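Mitochondrial dynamics protein MID49 (Mus musculus, PDB 4WOY) recruits the dynamin-related fission protein Drp1 (DNM1L) to the mitochondrial outer membrane, where it regulates that GTPase and is required for mitochondrial fission. Local coordinates at residues A[304-307]-A[308-312]; A[41-44]-A[45-48]; A[19-22]-A[23-27]; A[183-186]-A[187-190]; A[196-199]-A[200-204]. The protein carries 1 engineered substitution. One frame throughout, in Å; residues are numbered along the deposited sequence.

Interaction 1: residues A[304-307]-A[308-312]; sequences GNFR and EEEID
A chi1 of -100° in Glu-310, well off the usual staggered value, swings its otherwise extended chain back toward Arg-307, while a chi3 of 32° bends the arginine so that its guanidinium group comes round over the same carboxylate. OE1 of Glu-310 is what both parts of Arg-307 meet. The backbone N of Arg-307 donates to Glu-310 OE1 at 2.8 Å, approaching nearly along the C-O direction. The guanidinium group lies stacked on the carboxylate, the two planes only 11° apart, and OE1 sits over the centre of its face. No guanidinium N-H points at the oxygen, and the long salt bridge from Arg-307 NH2 to Glu-310 OE1 (3.9 Å) is a matter of charge alone. This is the start of helix 308-317, with Arg-307 as N-cap: the side chain of Glu-310, the third helical residue, accepts from the backbone N of the N-cap residue. Outside the two segments, Arg-247 makes a salt bridge to Glu-310 OE2 and a cation-pi contact with the Phe-306 ring. Positive charge near each oxygen of Glu-310 would probably favour its ionised form. The first turn is closed by Ile-311 N, which donates to Arg-307 O at 3.3 Å in a nearly straight bond. Alongside runs a hydrophobic staple, in which Phe-306, just before the cap, packs its CB 3.7 Å from CG1 of Ile-311. The ring meets the helix again where Phe-306 CD2 lies 4.0 Å from Glu-310 CB.

Interaction 2: residues A[41-44]-A[45-48]; sequences SKFP and ELPF
The chain leaves helix 18-42 at Phe-43 and reverses at once in a type I beta turn from Phe-43 to Leu-46, closed by a 3.0 Å hydrogen bond from Leu-46 N to Phe-43 O. Pro-44 and Glu-45 fill the two central positions of the turn. Glu-45 folds back over it: CG is wedged between its own backbone N and carbonyl carbon (chi1 78°), and a second bend at chi2 lays the carboxylate beside the proline. One oxygen, OE1 of Glu-45, comes to rest 3.4 Å from CD of Pro-44. The other, OE2, reaches the edge of the Phe-43 ring, near its plane, at 4.1 Å from CD1, where the slightly positive ring hydrogens probably suit a negatively charged neighbour. At the far end of the turn Leu-46 lies side by side with Phe-43, both chains pointing the same way. Leu-46 CD1 does the touching, 3.8 Å from Phe-43 CD1 and equally close to Phe-43 CB, and it approaches the ring obliquely. An inverse gamma turn centred on Pro-47 follows, with Phe-48 N donating to Leu-46 O at 2.9 Å. Phe-43 and Leu-46 both pack on Leu-132 of helix 126-139, and Phe-43 also touches Tyr-38 of helix 18-42. Beyond them Pro-47 pairs through its backbone with Glu-76, and Phe-48 sets its ring edge-to-face with Trp-115, leading the chain on toward strand 52-54.

Interaction 3: residues A[19-22]-A[23-27]; sequences AHVT and LAKQL
Leu-23 N donates to Ala-19 O at 3.0 Å, the first of four consecutive i to i+4 bonds that carry this early part of helix 18-42. Ala-24 N to His-20 O, at 3.0 Å, and Lys-25 N to Val-21 O, at 3.1 Å, continue the series, and Gln-26 N to Thr-22 O completes it. The side chains follow the same spacing. Val-21 and Lys-25 run side by side, pointing the same way: with CG1 anti to the backbone N (chi1 169°), Val-21 turns that methyl toward the lysine, and CE of Lys-25 lies 3.9 Å from it. The lysine chain is extended throughout; CE is the atom that meets the CG1 methyl, while CG and CD run past the carbonyl oxygen of Val-21. Of these two, Lys-25 CG sits 3.5 Å from Val-21 O. Thr-22 turns its hydroxyl back along the helix, where OG1 is hydrogen-bonded to the carbonyl oxygen of Glu-18. His-20 and Leu-23 share another side of the helix, touching the loop that carries Gln-168, Glu-170, Cys-171 and Leu-172, just ahead of strand 173-182. Across the segments, then, the polar bonding is the work of the backbone, and the one close meeting between side chains beyond adjacent residues is aliphatic, with Lys-25 meeting Val-21 through its hydrocarbon chain.

Interaction 4: residues A[183-186]-A[187-190]; sequences PGAS and TDDR
An Asx turn at Asp-188 shapes the hairpin loop between the antiparallel strands 173-182 and 191-193, and Ala-185 packs against the ion pair built on that turn, between Asp-188 and Arg-190. The turn itself is a 2.8 Å hydrogen bond from Arg-190 N to Asp-188 OD1, which the amide meets from above the carboxylate plane, 41° out of it. The arginine then closes on the same carboxylate with its side chain. CG of Asp-188 sits between its own backbone N and carbonyl carbon (chi1 69°), Arg-190 adopts nearly the same chi1, 68°, and the arginine meets the carboxylate side-on with NE and NH2. NE of Arg-190 shares its N-H between the two oxygens, at 3.0 Å from Asp-188 OD1 and 3.0 Å from OD2. NH2 of Arg-190 adds a further bond to Asp-188 OD2, also 3.0 Å. All three use syn lone pairs, and the oxygens lie almost in the guanidinium plane, which keeps the two groups nearly coplanar, edge to edge. Each carboxylate oxygen thus accepts from two donors, an environment that would probably stabilise the negative charge. Both residues also touch Val-212, so this side of the loop lies against helix 210-224. Gly-184 has positive phi, and the next residue, Ala-185, points its CB toward 187-190. Its methyl lies alongside the aliphatic part of the arginine: CB of Ala-185 is 3.5 Å from Arg-190 CG and 3.6 Å from Arg-190 CD, while Asp-188 OD1 stands 3.7 Å from that same CB.

Interaction 5: residues A[196-199]-A[200-204]; sequences PLEG and LASNL
Ser-202 and Leu-197 make the tight part of this contact: the hydroxyl OG of Ser-202 donates to the backbone oxygen of Leu-197 at 2.7 Å, tilted 31° from the carbonyl plane. Ser-202 has a chi1 of -92°, away from a regular staggered value, and this turns OG in across the loop toward the carbonyl. OG of Ser-202 also lies 3.1 Å from Glu-198 CA and 4.0 Å from Glu-198 CB. The outer side is much looser. Leu-197 and Leu-200 are exposed, and neither side chain packs on a residue across the turn beyond its immediate neighbour. Glu-198 carries its carboxylate outward on an extended chain to a weak, long ion pair with Arg-134. After Glu-198, Gly-199 leads into Leu-200, whose positive phi of 56° swings the chain round the bend. Within 200-204 a weak backbone bond runs from Ser-202 N to Leu-200 O (3.5 Å), whereas farther on Leu-204 N donates to Ala-201 O at 3.0 Å. The loop connects strands 191-193 and 205-208, antiparallel neighbours in the main sheet. Residues 202-204 are tied to the start of helix 126-139: Ser-126 OG bonds to the backbone oxygens of both Ser-202 and Leu-204, and Asn-203 OD1 accepts from Ser-125 and Arg-127. Ser-202 therefore works in two directions, its hydroxyl closing the loop on itself and its carbonyl holding to the helix, so the loop's shape rests on directional polar bonds and owes little to apolar packing between 196-199 and 200-204.

Along the chain the order is interaction 3, 2, 4, 5 and finally 1. Interactions 3 and 2 mark the two ends of helix 18-42, their centres about 29 Å apart. Interactions 4 and 5 follow in successive loops of the mixed sheet, on either side of strand 191-193, with centres about 22 Å apart. These four belong to the MID51-like, nucleotidyltransferase-related region, whereas interaction 1 caps a helix in the Mab-21-type helical region. Even so, interaction 1 comes within about 7 Å of interaction 5, nearest atoms, without touching it. Interactions 2 and 3 lie across the chain's centre from interaction 1. The contacts thus sample both regions of the predicted cytoplasmic part of this fission receptor.

Interaction 1: residues A[304-307]-A[308-312]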
loop_
_atom_site.group_PDB
_atom_site.type_symbol
_atom_site.label_atom_id
_atom_site.label_comp_id
_atom_site.label_asym_id
_atom_site.label_seq_id
_atom_site.Cartn_x
_atom_site.Cartn_y
_atom_site.Cartn_z
ATOM N N GLY A 304 -15.654 -1.803 -6.799
ATOM C CA GLY A 304 -16.539 -2.960 -6.758
ATOM C C GLY A 304 -17.256 -3.192 -5.445
ATOM O O GLY A 304 -18.418 -3.598 -5.421
ATOM N N ASN A 305 -16.548 -2.947 -4.350
ATOM C CA ASN A 305 -17.081 -3.169 -3.023
ATOM C C ASN A 305 -17.706 -1.899 -2.446
ATOM O O ASN A 305 -17.990 -1.834 -1.255
ATOM C CB ASN A 305 -15.983 -3.695 -2.089
ATOM C CG ASN A 305 -14.808 -2.725 -1.952
ATOM O OD1 ASN A 305 -14.596 -1.853 -2.808
ATOM N ND2 ASN A 305 -14.032 -2.880 -0.874
ATOM N N PHE A 306 -17.904 -0.879 -3.274
ATOM C CA PHE A 306 -18.651 0.290 -2.819
ATOM C C PHE A 306 -20.150 0.041 -2.936
ATOM O O PHE A 306 -20.635 -0.439 -3.963
ATOM C CB PHE A 306 -18.278 1.539 -3.613
ATOM C CG PHE A 306 -16.984 2.161 -3.197
ATOM C CD1 PHE A 306 -15.802 1.437 -3.235
ATOM C CD2 PHE A 306 -16.945 3.476 -2.773
ATOM C CE1 PHE A 306 -14.597 2.025 -2.855
ATOM C CE2 PHE A 306 -15.749 4.070 -2.387
ATOM C CZ PHE A 306 -14.571 3.347 -2.428
ATOM N N ARG A 307 -20.883 0.386 -1.885
ATOM C CA ARG A 307 -22.327 0.329 -1.944
ATOM C C ARG A 307 -22.816 1.525 -2.777
ATOM O O ARG A 307 -22.069 2.480 -3.007
ATOM C CB ARG A 307 -22.900 0.275 -0.519
ATOM C CG ARG A 307 -24.205 1.018 -0.248
ATOM C CD ARG A 307 -24.683 0.773 1.187
ATOM N NE ARG A 307 -23.567 0.592 2.117
ATOM C CZ ARG A 307 -22.874 1.581 2.676
ATOM N NH1 ARG A 307 -23.170 2.846 2.398
ATOM N NH2 ARG A 307 -21.877 1.307 3.508
ATOM N N GLU A 308 -24.051 1.462 -3.259
ATOM C CA GLU A 308 -24.533 2.440 -4.227
ATOM C C GLU A 308 -24.548 3.858 -3.658
ATOM O O GLU A 308 -24.121 4.801 -4.335
ATOM C CB GLU A 308 -25.919 2.037 -4.739
ATOM C CG GLU A 308 -26.408 2.867 -5.917
ATOM C CD GLU A 308 -27.603 2.243 -6.621
ATOM O OE1 GLU A 308 -28.182 1.270 -6.089
ATOM O OE2 GLU A 308 -27.965 2.730 -7.712
ATOM N N GLU A 309 -24.986 3.995 -2.404
ATOM C CA GLU A 309 -25.077 5.302 -1.764
ATOM C C GLU A 309 -23.702 5.932 -1.586
ATOM O O GLU A 309 -23.559 7.138 -1.737
ATOM C CB GLU A 309 -25.753 5.195 -0.397
ATOM C CG GLU A 309 -27.254 5.031 -0.435
ATOM C CD GLU A 309 -27.861 5.077 0.955
ATOM O OE1 GLU A 309 -27.084 5.135 1.936
ATOM O OE2 GLU A 309 -29.107 5.061 1.066
ATOM N N GLU A 310 -22.701 5.110 -1.275
ATOM C CA GLU A 310 -21.314 5.559 -1.164
ATOM C C GLU A 310 -20.859 6.245 -2.442
ATOM O O GLU A 310 -20.424 7.387 -2.427
ATOM C CB GLU A 310 -20.401 4.371 -0.876
ATOM C CG GLU A 310 -19.990 4.205 0.564
ATOM C CD GLU A 310 -19.321 2.878 0.800
ATOM O OE1 GLU A 310 -19.818 1.859 0.269
ATOM O OE2 GLU A 310 -18.278 2.850 1.472
ATOM N N ILE A 311 -21.021 5.543 -3.555
ATOM C CA ILE A 311 -20.677 6.074 -4.858
ATOM C C ILE A 311 -21.449 7.346 -5.181
ATOM O O ILE A 311 -20.879 8.343 -5.615
ATOM C CB ILE A 311 -20.957 5.025 -5.936
ATOM C CG1 ILE A 311 -19.889 3.933 -5.881
ATOM C CG2 ILE A 311 -21.014 5.660 -7.296
ATOM C CD1 ILE A 311 -20.150 2.792 -6.814
ATOM N N ASP A 312 -22.745 7.317 -4.924
ATOM C CA ASP A 312 -23.601 8.454 -5.208
ATOM C C ASP A 312 -23.178 9.640 -4.354
ATOM O O ASP A 312 -23.226 10.790 -4.786
ATOM C CB ASP A 312 -25.069 8.101 -4.957
ATOM C CG ASP A 312 -25.630 7.153 -6.003
ATOM O OD1 ASP A 312 -25.023 7.022 -7.095
ATOM O OD2 ASP A 312 -26.694 6.549 -5.740
#

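Interaction 2: residues A[41-44]-A[45-48]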
loop_
_atom_site.group_PDB
_atom_site.type_symbol
_atom_site.label_atom_id
_atom_site.label_comp_id
_atom_site.label_asym_id
_atom_site.label_seq_id
_atom_site.Cartn_x
_atom_site.Cartn_y
_atom_site.Cartn_z
ATOM N N SER A 41 16.086 -14.033 15.920
ATOM C CA SER A 41 16.396 -14.647 17.200
ATOM C C SER A 41 15.393 -15.732 17.572
ATOM O O SER A 41 15.776 -16.832 17.990
ATOM C CB SER A 41 16.424 -13.562 18.282
ATOM O OG SER A 41 16.282 -14.103 19.575
ATOM N N LYS A 42 14.114 -15.407 17.413
ATOM C CA LYS A 42 13.014 -16.280 17.799
ATOM C C LYS A 42 12.610 -17.328 16.738
ATOM O O LYS A 42 12.069 -18.392 17.078
ATOM C CB LYS A 42 11.808 -15.423 18.173
ATOM C CG LYS A 42 12.099 -14.463 19.293
ATOM C CD LYS A 42 12.334 -15.183 20.613
ATOM C CE LYS A 42 12.461 -14.196 21.774
ATOM N NZ LYS A 42 13.721 -13.411 21.673
ATOM N N PHE A 43 12.808 -17.001 15.466
ATOM C CA PHE A 43 12.425 -17.904 14.383
ATOM C C PHE A 43 13.532 -18.093 13.360
ATOM O O PHE A 43 13.319 -17.833 12.177
ATOM C CB PHE A 43 11.177 -17.382 13.671
ATOM C CG PHE A 43 9.990 -17.228 14.570
ATOM C CD1 PHE A 43 9.170 -18.314 14.856
ATOM C CD2 PHE A 43 9.708 -16.008 15.157
ATOM C CE1 PHE A 43 8.073 -18.178 15.695
ATOM C CE2 PHE A 43 8.622 -15.872 16.005
ATOM C CZ PHE A 43 7.803 -16.959 16.274
ATOM N N PRO A 44 14.704 -18.581 13.803
ATOM C CA PRO A 44 15.819 -18.804 12.882
ATOM C C PRO A 44 15.512 -19.871 11.818
ATOM O O PRO A 44 16.133 -19.842 10.758
ATOM C CB PRO A 44 16.951 -19.242 13.818
ATOM C CG PRO A 44 16.248 -19.873 14.945
ATOM C CD PRO A 44 15.029 -19.056 15.164
ATOM N N GLU A 45 14.605 -20.804 12.104
ATOM C CA GLU A 45 14.208 -21.814 11.128
ATOM C C GLU A 45 13.324 -21.226 9.990
ATOM O O GLU A 45 13.106 -21.879 8.963
ATOM C CB GLU A 45 13.479 -22.974 11.809
ATOM C CG GLU A 45 12.029 -22.697 12.183
ATOM C CD GLU A 45 11.864 -21.968 13.506
ATOM O OE1 GLU A 45 12.842 -21.382 14.018
ATOM O OE2 GLU A 45 10.726 -21.987 14.026
ATOM N N LEU A 46 12.772 -20.029 10.182
ATOM C CA LEU A 46 11.956 -19.416 9.131
ATOM C C LEU A 46 12.789 -18.413 8.350
ATOM O O LEU A 46 13.153 -17.358 8.883
ATOM C CB LEU A 46 10.724 -18.728 9.712
ATOM C CG LEU A 46 9.837 -19.580 10.610
ATOM C CD1 LEU A 46 8.682 -18.726 11.123
ATOM C CD2 LEU A 46 9.330 -20.814 9.841
ATOM N N PRO A 47 13.078 -18.735 7.076
ATOM C CA PRO A 47 13.979 -17.917 6.268
ATOM C C PRO A 47 13.275 -16.693 5.675
ATOM O O PRO A 47 12.890 -16.698 4.505
ATOM C CB PRO A 47 14.440 -18.894 5.172
ATOM C CG PRO A 47 13.277 -19.795 5.001
ATOM C CD PRO A 47 12.649 -19.950 6.365
ATOM N N PHE A 48 13.089 -15.674 6.506
ATOM C CA PHE A 48 12.682 -14.365 6.051
ATOM C C PHE A 48 13.929 -13.592 5.609
ATOM O O PHE A 48 15.015 -13.763 6.154
ATOM C CB PHE A 48 11.934 -13.598 7.160
ATOM C CG PHE A 48 10.559 -14.143 7.484
ATOM C CD1 PHE A 48 9.467 -13.833 6.690
ATOM C CD2 PHE A 48 10.359 -14.938 8.603
ATOM C CE1 PHE A 48 8.207 -14.323 6.989
ATOM C CE2 PHE A 48 9.101 -15.423 8.927
ATOM C CZ PHE A 48 8.017 -15.126 8.109
#

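Interaction 3: residues A[19-22]-A[23-27]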
loop_
_atom_site.group_PDB
_atom_site.type_symbol
_atom_site.label_atom_id
_atom_site.label_comp_id
_atom_site.label_asym_id
_atom_site.label_seq_id
_atom_site.Cartn_x
_atom_site.Cartn_y
_atom_site.Cartn_z
ATOM N N ALA A 19 12.581 17.872 8.100
ATOM C CA ALA A 19 12.949 17.342 9.404
ATOM C C ALA A 19 12.049 16.163 9.772
ATOM O O ALA A 19 12.509 15.150 10.307
ATOM C CB ALA A 19 12.895 18.432 10.477
ATOM N N HIS A 20 10.766 16.299 9.478
ATOM C CA HIS A 20 9.814 15.247 9.813
ATOM C C HIS A 20 10.028 14.011 8.933
ATOM O O HIS A 20 9.907 12.873 9.417
ATOM C CB HIS A 20 8.380 15.777 9.677
ATOM C CG HIS A 20 8.048 16.868 10.653
ATOM N ND1 HIS A 20 6.895 17.622 10.573
ATOM C CD2 HIS A 20 8.723 17.331 11.736
ATOM C CE1 HIS A 20 6.879 18.507 11.553
ATOM N NE2 HIS A 20 7.975 18.349 12.276
ATOM N N VAL A 21 10.377 14.232 7.664
ATOM C CA VAL A 21 10.655 13.127 6.743
ATOM C C VAL A 21 11.909 12.382 7.182
ATOM O O VAL A 21 11.924 11.152 7.250
ATOM C CB VAL A 21 10.811 13.604 5.256
ATOM C CG1 VAL A 21 11.359 12.479 4.360
ATOM C CG2 VAL A 21 9.488 14.116 4.723
ATOM N N THR A 22 12.949 13.133 7.509
ATOM C CA THR A 22 14.217 12.540 7.937
ATOM C C THR A 22 14.076 11.743 9.226
ATOM O O THR A 22 14.685 10.667 9.385
ATOM C CB THR A 22 15.282 13.630 8.129
ATOM O OG1 THR A 22 15.403 14.363 6.906
ATOM C CG2 THR A 22 16.630 13.019 8.447
ATOM N N LEU A 23 13.270 12.292 10.136
ATOM C CA LEU A 23 13.005 11.678 11.440
ATOM C C LEU A 23 12.197 10.388 11.324
ATOM O O LEU A 23 12.465 9.391 12.009
ATOM C CB LEU A 23 12.255 12.658 12.373
ATOM C CG LEU A 23 11.774 12.028 13.673
ATOM C CD1 LEU A 23 13.010 11.440 14.484
ATOM C CD2 LEU A 23 10.807 12.930 14.440
ATOM N N ALA A 24 11.217 10.419 10.435
ATOM C CA ALA A 24 10.321 9.305 10.248
ATOM C C ALA A 24 11.076 8.100 9.680
ATOM O O ALA A 24 10.923 6.969 10.162
ATOM C CB ALA A 24 9.179 9.705 9.332
ATOM N N LYS A 25 11.899 8.350 8.667
ATOM C CA LYS A 25 12.724 7.300 8.098
ATOM C C LYS A 25 13.674 6.752 9.163
ATOM O O LYS A 25 13.947 5.556 9.214
ATOM C CB LYS A 25 13.527 7.819 6.904
ATOM C CG LYS A 25 12.714 8.084 5.658
ATOM C CD LYS A 25 13.605 8.558 4.529
ATOM C CE LYS A 25 12.741 8.953 3.386
ATOM N NZ LYS A 25 13.481 9.314 2.173
ATOM N N GLN A 26 14.152 7.624 10.035
ATOM C CA GLN A 26 15.080 7.181 11.055
ATOM C C GLN A 26 14.418 6.181 12.017
ATOM O O GLN A 26 14.947 5.089 12.258
ATOM C CB GLN A 26 15.652 8.395 11.818
ATOM C CG GLN A 26 16.672 8.054 12.872
ATOM C CD GLN A 26 16.032 7.821 14.217
ATOM O OE1 GLN A 26 15.223 8.622 14.679
ATOM N NE2 GLN A 26 16.377 6.713 14.851
ATOM N N LEU A 27 13.255 6.542 12.549
ATOM C CA LEU A 27 12.546 5.670 13.484
ATOM C C LEU A 27 12.126 4.363 12.797
ATOM O O LEU A 27 12.412 3.279 13.291
ATOM C CB LEU A 27 11.330 6.394 14.059
ATOM C CG LEU A 27 11.630 7.630 14.923
ATOM C CD1 LEU A 27 10.341 8.345 15.277
ATOM C CD2 LEU A 27 12.400 7.271 16.170
#

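Interaction 4: residues A[183-186]-A[187-190]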
loop_
_atom_site.group_PDB
_atom_site.type_symbol
_atom_site.label_atom_id
_atom_site.label_comp_id
_atom_site.label_asym_id
_atom_site.label_seq_id
_atom_site.Cartn_x
_atom_site.Cartn_y
_atom_site.Cartn_z
ATOM N N PRO A 183 7.370 -12.861 -3.957
ATOM C CA PRO A 183 7.663 -12.123 -5.209
ATOM C C PRO A 183 6.585 -12.003 -6.306
ATOM O O PRO A 183 6.722 -11.101 -7.124
ATOM C CB PRO A 183 8.875 -12.872 -5.779
ATOM C CG PRO A 183 9.569 -13.416 -4.585
ATOM C CD PRO A 183 8.443 -13.822 -3.644
ATOM N N GLY A 184 5.575 -12.852 -6.368
ATOM C CA GLY A 184 4.470 -12.641 -7.315
ATOM C C GLY A 184 4.644 -12.422 -8.831
ATOM O O GLY A 184 3.651 -12.465 -9.571
ATOM N N ALA A 185 5.874 -12.206 -9.297
ATOM C CA ALA A 185 6.189 -12.129 -10.730
ATOM C C ALA A 185 7.703 -12.124 -10.955
ATOM O O ALA A 185 8.470 -11.592 -10.144
ATOM C CB ALA A 185 5.560 -10.893 -11.388
ATOM N N SER A 186 8.128 -12.669 -12.085
ATOM C CA SER A 186 9.551 -12.750 -12.365
ATOM C C SER A 186 10.086 -11.500 -13.081
ATOM O O SER A 186 11.257 -11.143 -12.954
ATOM C CB SER A 186 9.839 -14.006 -13.189
ATOM O OG SER A 186 11.221 -14.299 -13.167
ATOM N N THR A 187 9.210 -10.842 -13.829
ATOM C CA THR A 187 9.603 -9.756 -14.718
ATOM C C THR A 187 9.501 -8.341 -14.110
ATOM O O THR A 187 10.127 -7.405 -14.620
ATOM C CB THR A 187 8.771 -9.817 -15.990
ATOM O OG1 THR A 187 7.455 -9.326 -15.720
ATOM C CG2 THR A 187 8.673 -11.257 -16.462
ATOM N N ASP A 188 8.678 -8.171 -13.072
ATOM C CA ASP A 188 8.634 -6.912 -12.338
ATOM C C ASP A 188 8.611 -7.148 -10.823
ATOM O O ASP A 188 8.797 -8.272 -10.330
ATOM C CB ASP A 188 7.441 -6.022 -12.784
ATOM C CG ASP A 188 6.051 -6.566 -12.382
ATOM O OD1 ASP A 188 5.889 -7.213 -11.322
ATOM O OD2 ASP A 188 5.080 -6.294 -13.121
ATOM N N ASP A 189 8.392 -6.069 -10.085
ATOM C CA ASP A 189 8.486 -6.121 -8.638
ATOM C C ASP A 189 7.150 -6.186 -7.910
ATOM O O ASP A 189 7.083 -5.841 -6.740
ATOM C CB ASP A 189 9.301 -4.924 -8.150
ATOM C CG ASP A 189 10.774 -5.046 -8.515
ATOM O OD1 ASP A 189 11.364 -6.128 -8.279
ATOM O OD2 ASP A 189 11.325 -4.079 -9.076
ATOM N N ARG A 190 6.090 -6.626 -8.581
ATOM C CA ARG A 190 4.799 -6.789 -7.899
ATOM C C ARG A 190 4.913 -7.851 -6.793
ATOM O O ARG A 190 5.795 -8.705 -6.837
ATOM C CB ARG A 190 3.704 -7.163 -8.893
ATOM C CG ARG A 190 3.861 -8.547 -9.486
ATOM C CD ARG A 190 2.823 -8.791 -10.540
ATOM N NE ARG A 190 2.943 -7.841 -11.627
ATOM C CZ ARG A 190 1.942 -7.516 -12.434
ATOM N NH1 ARG A 190 0.751 -8.074 -12.255
ATOM N NH2 ARG A 190 2.125 -6.629 -13.404
#

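Interaction 5: residues A[196-199]-A[200-204]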
loop_
_atom_site.group_PDB
_atom_site.type_symbol
_atom_site.label_atom_id
_atom_site.label_comp_id
_atom_site.label_asym_id
_atom_site.label_seq_id
_atom_site.Cartn_x
_atom_site.Cartn_y
_atom_site.Cartn_z
ATOM N N PRO A 196 -5.040 -9.438 5.615
ATOM C CA PRO A 196 -6.396 -9.916 5.784
ATOM C C PRO A 196 -7.330 -9.339 4.764
ATOM O O PRO A 196 -7.211 -8.220 4.262
ATOM C CB PRO A 196 -6.771 -9.421 7.183
ATOM C CG PRO A 196 -5.985 -8.178 7.330
ATOM C CD PRO A 196 -4.669 -8.489 6.682
ATOM N N LEU A 197 -8.244 -10.203 4.414
ATOM C CA LEU A 197 -9.621 -9.840 4.445
ATOM C C LEU A 197 -9.966 -11.185 5.079
ATOM O O LEU A 197 -9.619 -12.239 4.530
ATOM C CB LEU A 197 -10.220 -9.504 3.072
ATOM C CG LEU A 197 -11.649 -8.956 3.093
ATOM C CD1 LEU A 197 -11.626 -7.467 3.424
ATOM C CD2 LEU A 197 -12.314 -9.177 1.756
ATOM N N GLU A 198 -10.562 -11.149 6.268
ATOM C CA GLU A 198 -10.650 -12.354 7.094
ATOM C C GLU A 198 -11.970 -13.063 6.875
ATOM O O GLU A 198 -12.242 -14.116 7.459
ATOM C CB GLU A 198 -10.448 -12.009 8.574
ATOM C CG GLU A 198 -8.988 -11.790 8.950
ATOM C CD GLU A 198 -8.806 -11.289 10.366
ATOM O OE1 GLU A 198 -9.339 -10.208 10.687
ATOM O OE2 GLU A 198 -8.128 -11.978 11.155
ATOM N N GLY A 199 -12.785 -12.461 6.021
ATOM C CA GLY A 199 -13.922 -13.142 5.447
ATOM C C GLY A 199 -13.376 -13.760 4.166
ATOM O O GLY A 199 -12.241 -13.463 3.777
ATOM N N LEU A 200 -14.177 -14.609 3.523
ATOM C CA LEU A 200 -13.851 -15.270 2.246
ATOM C C LEU A 200 -12.532 -16.079 2.290
ATOM O O LEU A 200 -12.385 -16.966 3.131
ATOM C CB LEU A 200 -13.819 -14.240 1.103
ATOM C CG LEU A 200 -13.988 -14.758 -0.336
ATOM C CD1 LEU A 200 -15.257 -15.600 -0.461
ATOM C CD2 LEU A 200 -13.965 -13.626 -1.376
ATOM N N ALA A 201 -11.583 -15.777 1.402
ATOM C CA ALA A 201 -10.363 -16.584 1.245
ATOM C C ALA A 201 -9.091 -16.045 1.917
ATOM O O ALA A 201 -8.230 -15.465 1.262
ATOM C CB ALA A 201 -10.104 -16.772 -0.206
ATOM N N SER A 202 -8.953 -16.316 3.209
ATOM C CA SER A 202 -7.844 -15.815 4.008
ATOM C C SER A 202 -6.643 -16.715 3.851
ATOM O O SER A 202 -5.525 -16.346 4.211
ATOM C CB SER A 202 -8.234 -15.685 5.489
ATOM O OG SER A 202 -8.730 -14.392 5.803
ATOM N N ASN A 203 -6.855 -17.883 3.267
ATOM C CA ASN A 203 -5.712 -18.658 2.823
ATOM C C ASN A 203 -5.020 -17.956 1.635
ATOM O O ASN A 203 -3.810 -18.031 1.484
ATOM C CB ASN A 203 -6.151 -20.079 2.453
ATOM C CG ASN A 203 -6.693 -20.852 3.653
ATOM O OD1 ASN A 203 -6.198 -20.713 4.775
ATOM N ND2 ASN A 203 -7.740 -21.645 3.421
ATOM N N LEU A 204 -5.779 -17.216 0.835
ATOM C CA LEU A 204 -5.201 -16.505 -0.297
ATOM C C LEU A 204 -4.379 -15.273 0.110
ATOM O O LEU A 204 -4.630 -14.655 1.148
ATOM C CB LEU A 204 -6.289 -16.088 -1.285
ATOM C CG LEU A 204 -7.082 -17.267 -1.863
ATOM C CD1 LEU A 204 -8.135 -16.786 -2.821
ATOM C CD2 LEU A 204 -6.177 -18.270 -2.545
#